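Local coordinates for 4-dehydrase (Streptomyces venezuelae, PDB 2PO3), which probably acts as a pyridoxal phosphate-dependent aminotransferase that works on a TDP-linked sugar in desosamine biosynthesis, at residues Asp7-Gly12 with Lys320-His325; Glu275-Leu280 with Asp377-Cys382; Ile300-Glu305 with Ala356-Leu361. All blocks are in the same frame, centred on the assembly; numbering follows the deposited sequence.

Contact 1. Residues Asp7-Gly12 with Lys320-His325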
loop_
_atom_site.group_PDB
_atom_site.type_symbol
_atom_site.label_atom_id
_atom_site.label_comp_id
_atom_site.label_asym_id
_atom_site.label_seq_id
_atom_site.Cartn_x
_atom_site.Cartn_y
_atom_site.Cartn_z
ATOM N N ASP A 7 13.953 -22.696 -37.806
ATOM C CA ASP A 7 14.088 -21.266 -37.904
ATOM C C ASP A 7 13.629 -20.684 -36.577
ATOM O O ASP A 7 13.782 -19.474 -36.345
ATOM C CB ASP A 7 13.273 -20.680 -39.062
ATOM C CG ASP A 7 13.468 -21.486 -40.307
ATOM O OD1 ASP A 7 14.376 -22.289 -40.443
ATOM O OD2 ASP A 7 12.533 -21.266 -41.204
ATOM N N LEU A 8 13.074 -21.586 -35.738
ATOM C CA LEU A 8 12.592 -21.228 -34.412
ATOM C C LEU A 8 13.760 -20.888 -33.529
ATOM O O LEU A 8 14.640 -21.725 -33.330
ATOM C CB LEU A 8 11.769 -22.302 -33.664
ATOM C CG LEU A 8 10.419 -22.660 -34.295
ATOM C CD1 LEU A 8 9.697 -23.680 -33.438
ATOM C CD2 LEU A 8 9.518 -21.453 -34.477
ATOM N N ALA A 9 13.726 -19.659 -33.011
ATOM C CA ALA A 9 14.738 -19.144 -32.118
ATOM C C ALA A 9 14.841 -20.105 -30.956
ATOM O O ALA A 9 15.885 -20.270 -30.310
ATOM C CB ALA A 9 14.343 -17.756 -31.623
ATOM N N PHE A 10 13.699 -20.732 -30.697
ATOM C CA PHE A 10 13.631 -21.682 -29.617
ATOM C C PHE A 10 14.582 -22.847 -29.901
ATOM O O PHE A 10 15.214 -23.413 -29.008
ATOM C CB PHE A 10 12.187 -22.164 -29.467
ATOM C CG PHE A 10 12.067 -23.148 -28.353
ATOM C CD1 PHE A 10 11.955 -22.740 -27.020
ATOM C CD2 PHE A 10 12.079 -24.513 -28.636
ATOM C CE1 PHE A 10 11.840 -23.670 -25.983
ATOM C CE2 PHE A 10 11.978 -25.453 -27.608
ATOM C CZ PHE A 10 11.846 -25.035 -26.282
ATOM N N PHE A 11 14.669 -23.186 -31.187
ATOM C CA PHE A 11 15.499 -24.263 -31.656
ATOM C C PHE A 11 16.871 -23.791 -32.069
ATOM O O PHE A 11 17.630 -24.513 -32.714
ATOM C CB PHE A 11 14.798 -25.035 -32.759
ATOM C CG PHE A 11 13.731 -25.882 -32.098
ATOM C CD1 PHE A 11 12.383 -25.730 -32.430
ATOM C CD2 PHE A 11 14.082 -26.812 -31.115
ATOM C CE1 PHE A 11 11.393 -26.509 -31.821
ATOM C CE2 PHE A 11 13.103 -27.598 -30.501
ATOM C CZ PHE A 11 11.757 -27.446 -30.852
ATOM N N GLY A 12 17.172 -22.561 -31.671
ATOM C CA GLY A 12 18.460 -21.976 -31.981
ATOM C C GLY A 12 18.438 -21.139 -33.238
ATOM O O GLY A 12 19.448 -20.579 -33.640
ATOM N N LYS A 320 7.957 -17.214 -26.036
ATOM C CA LYS A 320 8.863 -16.365 -25.331
ATOM C C LYS A 320 10.166 -16.266 -26.101
ATOM O O LYS A 320 10.805 -15.220 -26.175
ATOM C CB LYS A 320 9.136 -16.898 -23.948
ATOM C CG LYS A 320 10.054 -15.958 -23.189
ATOM C CD LYS A 320 9.805 -15.989 -21.689
ATOM C CE LYS A 320 9.435 -14.635 -21.092
ATOM N NZ LYS A 320 7.981 -14.332 -21.041
ATOM N N ALA A 321 10.586 -17.368 -26.694
ATOM C CA ALA A 321 11.828 -17.287 -27.437
ATOM C C ALA A 321 11.743 -16.354 -28.638
ATOM O O ALA A 321 12.717 -15.754 -29.103
ATOM C CB ALA A 321 12.403 -18.637 -27.825
ATOM N N GLU A 322 10.550 -16.219 -29.146
ATOM C CA GLU A 322 10.348 -15.359 -30.294
ATOM C C GLU A 322 10.131 -13.908 -29.914
ATOM O O GLU A 322 9.855 -13.085 -30.782
ATOM C CB GLU A 322 9.166 -15.844 -31.148
ATOM C CG GLU A 322 9.490 -17.114 -31.949
ATOM C CD GLU A 322 10.766 -16.976 -32.752
ATOM O OE1 GLU A 322 11.057 -16.000 -33.427
ATOM O OE2 GLU A 322 11.550 -18.015 -32.625
ATOM N N GLY A 323 10.249 -13.605 -28.630
ATOM C CA GLY A 323 10.047 -12.229 -28.167
ATOM C C GLY A 323 8.562 -11.905 -27.944
ATOM O O GLY A 323 8.118 -10.757 -28.037
ATOM N N VAL A 324 7.785 -12.934 -27.663
ATOM C CA VAL A 324 6.359 -12.786 -27.444
ATOM C C VAL A 324 6.070 -13.334 -26.091
ATOM O O VAL A 324 6.058 -14.540 -25.893
ATOM C CB VAL A 324 5.558 -13.596 -28.435
ATOM C CG1 VAL A 324 4.079 -13.382 -28.113
ATOM C CG2 VAL A 324 5.864 -13.147 -29.867
ATOM N N HIS A 325 5.882 -12.419 -25.168
ATOM C CA HIS A 325 5.649 -12.783 -23.792
ATOM C C HIS A 325 4.225 -12.910 -23.371
ATOM O O HIS A 325 3.557 -11.888 -23.256
ATOM C CB HIS A 325 6.367 -11.805 -22.879
ATOM C CG HIS A 325 7.774 -11.687 -23.346
ATOM N ND1 HIS A 325 8.128 -10.769 -24.332
ATOM C CD2 HIS A 325 8.882 -12.369 -22.973
ATOM C CE1 HIS A 325 9.433 -10.904 -24.533
ATOM N NE2 HIS A 325 9.908 -11.857 -23.734
HETATM O O HOH W 1 11.235 -17.427 -35.869
#
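E322 reaches across to the backbone of A9, joining the N-terminal arm, which turns through a short 3-10 segment at A9-F10, to the C-terminal end of helix 312-321. That helix closes in a Schellman motif, with G323 at positive phi and its N bonded back to K320 O at 3.0 Å. The E322 chain folds at chi2 (-52°), and this bend swings the carboxylate over to the arm. OE2 then receives A9 N at 2.8 Å, met nearly along the C-O axis, although the N-H...O angle is 146°, so the bond is not straight. The other oxygen, OE1, takes a bond from A16 N, and a water lies 2.8 Å from OE1, with more acceptors around it than protons. Both oxygens of this buried carboxylate are therefore held by backbone N-H groups, of A9 and A16, and the group ties together two points of the same arm.

Next to this polar link the packing is made by small groups. The A9 methyl points at the helix end and lies 3.6 Å from A321 O. A321 CB in turn lies near the plane of the F10 ring, at its edge. With chi1 of F10 at 180°, CG stands anti to the backbone N; the ring meets L314 and E317 of the same helix and H393 of helix 369-394. The junction is structural packing remote from the bound nucleotide sugar. A321 CB has F10 CA as its nearest atom on the arm, at 3.7 Å.

Contact 2. Residues Glu275-Leu280 with Asp377-Cys382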
loop_
_atom_site.group_PDB
_atom_site.type_symbol
_atom_site.label_atom_id
_atom_site.label_comp_id
_atom_site.label_asym_id
_atom_site.label_seq_id
_atom_site.Cartn_x
_atom_site.Cartn_y
_atom_site.Cartn_z
ATOM N N GLU A 275 -10.433 -14.454 -35.485
ATOM C CA GLU A 275 -10.339 -14.726 -36.892
ATOM C C GLU A 275 -9.014 -15.383 -37.289
ATOM O O GLU A 275 -8.995 -16.324 -38.075
ATOM C CB GLU A 275 -10.673 -13.473 -37.727
ATOM C CG GLU A 275 -9.541 -12.442 -37.671
ATOM C CD GLU A 275 -9.446 -11.611 -38.919
ATOM O OE1 GLU A 275 -9.479 -12.092 -40.038
ATOM O OE2 GLU A 275 -9.341 -10.318 -38.669
ATOM N N HIS A 276 -7.895 -14.908 -36.761
ATOM C CA HIS A 276 -6.628 -15.523 -37.120
ATOM C C HIS A 276 -6.386 -16.914 -36.568
ATOM O O HIS A 276 -5.419 -17.565 -36.966
ATOM C CB HIS A 276 -5.413 -14.684 -36.732
ATOM C CG HIS A 276 -5.424 -13.475 -37.565
ATOM N ND1 HIS A 276 -5.474 -13.587 -38.944
ATOM C CD2 HIS A 276 -5.429 -12.170 -37.217
ATOM C CE1 HIS A 276 -5.500 -12.357 -39.417
ATOM N NE2 HIS A 276 -5.470 -11.486 -38.408
ATOM N N LEU A 277 -7.217 -17.357 -35.636
ATOM C CA LEU A 277 -7.009 -18.685 -35.036
ATOM C C LEU A 277 -8.163 -19.617 -35.314
ATOM O O LEU A 277 -8.368 -20.669 -34.699
ATOM C CB LEU A 277 -6.738 -18.551 -33.523
ATOM C CG LEU A 277 -5.439 -17.815 -33.236
ATOM C CD1 LEU A 277 -5.530 -17.400 -31.791
ATOM C CD2 LEU A 277 -4.225 -18.711 -33.491
ATOM N N ALA A 278 -8.933 -19.175 -36.280
ATOM C CA ALA A 278 -10.072 -19.930 -36.697
ATOM C C ALA A 278 -9.605 -21.255 -37.296
ATOM O O ALA A 278 -8.519 -21.336 -37.918
ATOM C CB ALA A 278 -10.779 -19.122 -37.769
ATOM N N ASP A 279 -10.471 -22.270 -37.101
ATOM C CA ASP A 279 -10.265 -23.622 -37.603
ATOM C C ASP A 279 -8.851 -24.100 -37.298
ATOM O O ASP A 279 -8.022 -24.282 -38.184
ATOM C CB ASP A 279 -10.632 -23.705 -39.116
ATOM C CG ASP A 279 -11.968 -23.078 -39.512
ATOM O OD1 ASP A 279 -13.039 -23.497 -39.101
ATOM O OD2 ASP A 279 -11.879 -22.049 -40.353
ATOM N N LEU A 280 -8.593 -24.277 -36.008
ATOM C CA LEU A 280 -7.321 -24.706 -35.470
ATOM C C LEU A 280 -7.693 -25.625 -34.334
ATOM O O LEU A 280 -7.961 -25.196 -33.209
ATOM C CB LEU A 280 -6.494 -23.501 -34.949
ATOM C CG LEU A 280 -5.012 -23.805 -34.716
ATOM C CD1 LEU A 280 -4.456 -24.503 -35.939
ATOM C CD2 LEU A 280 -4.178 -22.550 -34.411
ATOM N N ASP A 377 0.055 -16.744 -36.016
ATOM C CA ASP A 377 0.864 -17.552 -36.915
ATOM C C ASP A 377 1.773 -18.495 -36.176
ATOM O O ASP A 377 1.934 -19.661 -36.551
ATOM C CB ASP A 377 1.712 -16.677 -37.831
ATOM C CG ASP A 377 0.924 -16.177 -39.000
ATOM O OD1 ASP A 377 -0.248 -16.489 -39.213
ATOM O OD2 ASP A 377 1.653 -15.366 -39.740
ATOM N N LEU A 378 2.363 -17.947 -35.123
ATOM C CA LEU A 378 3.240 -18.683 -34.244
ATOM C C LEU A 378 2.395 -19.730 -33.491
ATOM O O LEU A 378 2.769 -20.889 -33.320
ATOM C CB LEU A 378 3.884 -17.696 -33.259
ATOM C CG LEU A 378 5.404 -17.579 -33.351
ATOM C CD1 LEU A 378 5.967 -16.746 -32.185
ATOM C CD2 LEU A 378 6.020 -18.973 -33.323
ATOM N N LEU A 379 1.210 -19.348 -33.049
ATOM C CA LEU A 379 0.373 -20.313 -32.353
ATOM C C LEU A 379 -0.072 -21.432 -33.289
ATOM O O LEU A 379 -0.121 -22.617 -32.936
ATOM C CB LEU A 379 -0.899 -19.653 -31.847
ATOM C CG LEU A 379 -0.716 -18.987 -30.491
ATOM C CD1 LEU A 379 -2.065 -18.470 -30.009
ATOM C CD2 LEU A 379 -0.216 -20.022 -29.499
ATOM N N ARG A 380 -0.427 -21.029 -34.502
ATOM C CA ARG A 380 -0.885 -21.950 -35.517
ATOM C C ARG A 380 0.213 -22.956 -35.807
ATOM O O ARG A 380 -0.041 -24.134 -35.938
ATOM C CB ARG A 380 -1.286 -21.166 -36.748
ATOM C CG ARG A 380 -1.859 -22.018 -37.867
ATOM C CD ARG A 380 -2.524 -21.118 -38.877
ATOM N NE ARG A 380 -3.747 -20.485 -38.369
ATOM C CZ ARG A 380 -4.961 -21.066 -38.336
ATOM N NH1 ARG A 380 -5.165 -22.316 -38.756
ATOM N NH2 ARG A 380 -6.016 -20.395 -37.860
ATOM N N LEU A 381 1.452 -22.497 -35.884
ATOM C CA LEU A 381 2.564 -23.402 -36.128
ATOM C C LEU A 381 2.634 -24.469 -35.024
ATOM O O LEU A 381 2.645 -25.696 -35.250
ATOM C CB LEU A 381 3.878 -22.589 -36.204
ATOM C CG LEU A 381 5.170 -23.396 -36.269
ATOM C CD1 LEU A 381 5.161 -24.177 -37.569
ATOM C CD2 LEU A 381 6.406 -22.490 -36.275
ATOM N N CYS A 382 2.659 -23.977 -33.786
ATOM C CA CYS A 382 2.723 -24.820 -32.597
ATOM C C CYS A 382 1.628 -25.865 -32.524
ATOM O O CYS A 382 1.827 -27.014 -32.146
ATOM C CB CYS A 382 2.615 -23.959 -31.302
ATOM S SG CYS A 382 4.051 -22.896 -30.977
HETATM O O HOH W 2 -3.241 -16.834 -38.564
#
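R380 of the long C-terminal helix 369-394 reaches over to the turn that follows helix 246-276, and its guanidinium bonds the carbonyls of H276 and A278. The arrangement is an arginine gripping the turn that leaves a helix: one carbonyl comes from the last helical residue, H276, and one from A278 in the turn. Two hydrogen bonds leave the same nitrogen: NH2 donates to H276 O at 3.0 Å and to A278 O at 2.7 Å. Both are almost straight, at 172° and 171°, and both acceptors lie in the guanidinium plane. The carbonyls are met differently, since NH2 stands well above the carbonyl plane of H276 but is only moderately tilted from that of A278. The chain runs extended through chi1 and chi2 and bends at chi3 (-69°), which brings the guanidinium onto the turn. The two carbonyls, together with the nearby helix end, would be expected to suit its positive charge. Water adds a second link, donating to H276 O and to D377 OD1.

Apolar contacts complete the joint. The methyls of L277 lie against CB and CD1 of L379, CD2 of L277 being 3.8 Å from L379 CB, while L379 also packs on V315 and L319 of helix 312-321. L280 works on the arginine itself: CD2 sits over one guanidinium face, above its centre, and CD1 comes within 3.6 Å of R380 NH1. Nearer the helix backbone, L280 CD2 is 3.5 Å from R380 CA.

Contact 3. Residues Ile300-Glu305 with Ala356-Leu361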
loop_
_atom_site.group_PDB
_atom_site.type_symbol
_atom_site.label_atom_id
_atom_site.label_comp_id
_atom_site.label_asym_id
_atom_site.label_seq_id
_atom_site.Cartn_x
_atom_site.Cartn_y
_atom_site.Cartn_z
ATOM N N ILE A 300 -7.567 -14.754 -23.899
ATOM C CA ILE A 300 -7.190 -16.082 -23.451
ATOM C C ILE A 300 -7.541 -17.193 -24.425
ATOM O O ILE A 300 -8.606 -17.179 -25.039
ATOM C CB ILE A 300 -7.834 -16.394 -22.084
ATOM C CG1 ILE A 300 -6.832 -16.181 -20.950
ATOM C CG2 ILE A 300 -8.163 -17.882 -22.014
ATOM C CD1 ILE A 300 -7.018 -14.927 -20.141
ATOM N N VAL A 301 -6.636 -18.155 -24.565
ATOM C CA VAL A 301 -6.861 -19.316 -25.421
ATOM C C VAL A 301 -6.615 -20.546 -24.571
ATOM O O VAL A 301 -5.856 -20.503 -23.601
ATOM C CB VAL A 301 -5.961 -19.461 -26.647
ATOM C CG1 VAL A 301 -6.039 -18.211 -27.489
ATOM C CG2 VAL A 301 -4.521 -19.628 -26.187
ATOM N N GLU A 302 -7.261 -21.639 -24.945
ATOM C CA GLU A 302 -7.046 -22.850 -24.240
ATOM C C GLU A 302 -6.359 -23.714 -25.253
ATOM O O GLU A 302 -6.800 -23.790 -26.394
ATOM C CB GLU A 302 -8.353 -23.527 -23.891
ATOM C CG GLU A 302 -9.019 -22.751 -22.767
ATOM C CD GLU A 302 -10.334 -23.368 -22.404
ATOM O OE1 GLU A 302 -11.405 -22.782 -22.453
ATOM O OE2 GLU A 302 -10.191 -24.607 -22.044
ATOM N N ILE A 303 -5.284 -24.337 -24.801
ATOM C CA ILE A 303 -4.475 -25.256 -25.572
ATOM C C ILE A 303 -4.815 -26.708 -25.123
ATOM O O ILE A 303 -4.555 -27.065 -23.964
ATOM C CB ILE A 303 -2.986 -25.016 -25.307
ATOM C CG1 ILE A 303 -2.592 -23.621 -25.775
ATOM C CG2 ILE A 303 -2.154 -26.080 -26.054
ATOM C CD1 ILE A 303 -3.272 -23.342 -27.094
ATOM N N ASP A 304 -5.386 -27.539 -26.001
ATOM C CA ASP A 304 -5.718 -28.938 -25.675
ATOM C C ASP A 304 -4.538 -29.843 -26.037
ATOM O O ASP A 304 -4.352 -30.180 -27.201
ATOM C CB ASP A 304 -6.929 -29.447 -26.473
ATOM C CG ASP A 304 -7.558 -30.699 -25.906
ATOM O OD1 ASP A 304 -8.761 -30.836 -25.873
ATOM O OD2 ASP A 304 -6.707 -31.580 -25.407
ATOM N N GLU A 305 -3.714 -30.239 -25.069
ATOM C CA GLU A 305 -2.571 -31.074 -25.385
ATOM C C GLU A 305 -2.854 -32.370 -26.159
ATOM O O GLU A 305 -2.027 -32.829 -26.927
ATOM C CB GLU A 305 -1.654 -31.292 -24.187
ATOM C CG GLU A 305 -0.562 -32.346 -24.434
ATOM C CD GLU A 305 0.202 -32.582 -23.159
ATOM O OE1 GLU A 305 -0.303 -32.940 -22.099
ATOM O OE2 GLU A 305 1.458 -32.260 -23.283
ATOM N N ALA A 356 -4.487 -25.860 -16.547
ATOM C CA ALA A 356 -3.439 -26.399 -17.412
ATOM C C ALA A 356 -3.553 -26.025 -18.865
ATOM O O ALA A 356 -2.593 -26.244 -19.609
ATOM C CB ALA A 356 -3.399 -27.916 -17.393
ATOM N N ARG A 357 -4.713 -25.508 -19.284
ATOM C CA ARG A 357 -4.890 -25.153 -20.708
ATOM C C ARG A 357 -4.725 -23.685 -21.120
ATOM O O ARG A 357 -4.403 -23.384 -22.276
ATOM C CB ARG A 357 -6.272 -25.616 -21.161
ATOM C CG ARG A 357 -6.555 -27.012 -20.630
ATOM C CD ARG A 357 -8.029 -27.334 -20.535
ATOM N NE ARG A 357 -8.790 -26.852 -21.679
ATOM C CZ ARG A 357 -8.955 -27.539 -22.820
ATOM N NH1 ARG A 357 -8.435 -28.746 -22.994
ATOM N NH2 ARG A 357 -9.680 -27.030 -23.824
ATOM N N VAL A 358 -4.971 -22.777 -20.167
ATOM C CA VAL A 358 -4.938 -21.328 -20.361
ATOM C C VAL A 358 -3.639 -20.618 -20.689
ATOM O O VAL A 358 -2.586 -20.859 -20.083
ATOM C CB VAL A 358 -5.776 -20.594 -19.307
ATOM C CG1 VAL A 358 -7.181 -21.206 -19.282
ATOM C CG2 VAL A 358 -5.154 -20.649 -17.902
ATOM N N LEU A 359 -3.748 -19.704 -21.662
ATOM C CA LEU A 359 -2.605 -18.908 -22.083
ATOM C C LEU A 359 -3.090 -17.513 -22.411
ATOM O O LEU A 359 -4.023 -17.345 -23.217
ATOM C CB LEU A 359 -1.867 -19.499 -23.307
ATOM C CG LEU A 359 -0.596 -18.699 -23.533
ATOM C CD1 LEU A 359 0.355 -18.877 -22.373
ATOM C CD2 LEU A 359 0.113 -19.172 -24.772
ATOM N N SER A 360 -2.475 -16.509 -21.788
ATOM C CA SER A 360 -2.877 -15.120 -22.040
ATOM C C SER A 360 -1.990 -14.479 -23.115
ATOM O O SER A 360 -0.773 -14.500 -23.025
ATOM C CB SER A 360 -2.842 -14.309 -20.734
ATOM O OG SER A 360 -3.899 -13.367 -20.712
ATOM N N LEU A 361 -2.565 -13.892 -24.150
ATOM C CA LEU A 361 -1.776 -13.263 -25.222
ATOM C C LEU A 361 -1.737 -11.726 -25.164
ATOM O O LEU A 361 -2.670 -11.097 -24.680
ATOM C CB LEU A 361 -2.454 -13.689 -26.540
ATOM C CG LEU A 361 -2.662 -15.207 -26.621
ATOM C CD1 LEU A 361 -3.434 -15.559 -27.874
ATOM C CD2 LEU A 361 -1.304 -15.899 -26.688
HETATM O O HOH W 3 -1.914 -28.007 -21.975
#
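Strands 300-303 and 358-361 run antiparallel, their short axes 4.7 Å apart at closest and at 145°, with V301 and L359 as a hydrogen-bonded pair flanked by the non-hydrogen-bonded pairs I300-S360 and E302-V358. They are the central and one outer strand of a three-stranded antiparallel sheet, completed by strand 283-285. V301 N donates a hydrogen bond to L359 O and L359 N donates one to V301 O, each at 3.0 Å; beyond this pair I303 N reaches R357 O at 2.8 Å.

On one face V301 and L359 lie side by side. V301 CG1 reaches L361 CD1 at 3.7 Å, the two side chains crossing at about a right angle, and L359 continues onto R312, V315 and M316 of helix 312-321. On the other face I300 and E302 brush V358 through CG2 and CG, while I300 CD1 packs against S360 OG. The side chain of S360 is about 8 Å from the bound external aldimine.

The charged end of the contact lies where strand 358-361 begins. R357, bent at chi3 (41°), brings its guanidinium edge to E302: NE donates to OE2 at 2.7 Å, in the guanidinium plane and nearly along the C-O axis, and NH2 adds a weak bond to the same oxygen. The carboxylate is turned 82° against the guanidinium plane. NH1 makes a longer salt bridge to D304 OD1, 3.6 Å away; OD2 of D304 is spent on capping A306 N at the start of the next helix.

One arginine thus answers two acidic groups, so the network probably stabilises their ionised forms and fixes the end of the strand pair to the helix N-cap.

How the contacts relate
From the N terminus, contact 1 closes a loop of 307 residues between 7-12 and 320-325. Contact 2 begins inside that span, at the end of helix 246-276, and closes beyond it on helix 369-394, so contacts 1 and 2 cross. Contact 3 also crosses contact 1 and is nested inside the loop closed by contact 2. Helix 369-394 is shared ground: L378 packs against E322 and L381 against L8 of contact 1, while L379 CD1 touches L361 CD1 of contact 3 at 3.9 Å. Together the contacts tie the N-terminal arm, helices 246-276, 312-321 and 369-394, and the three-stranded sheet into one body.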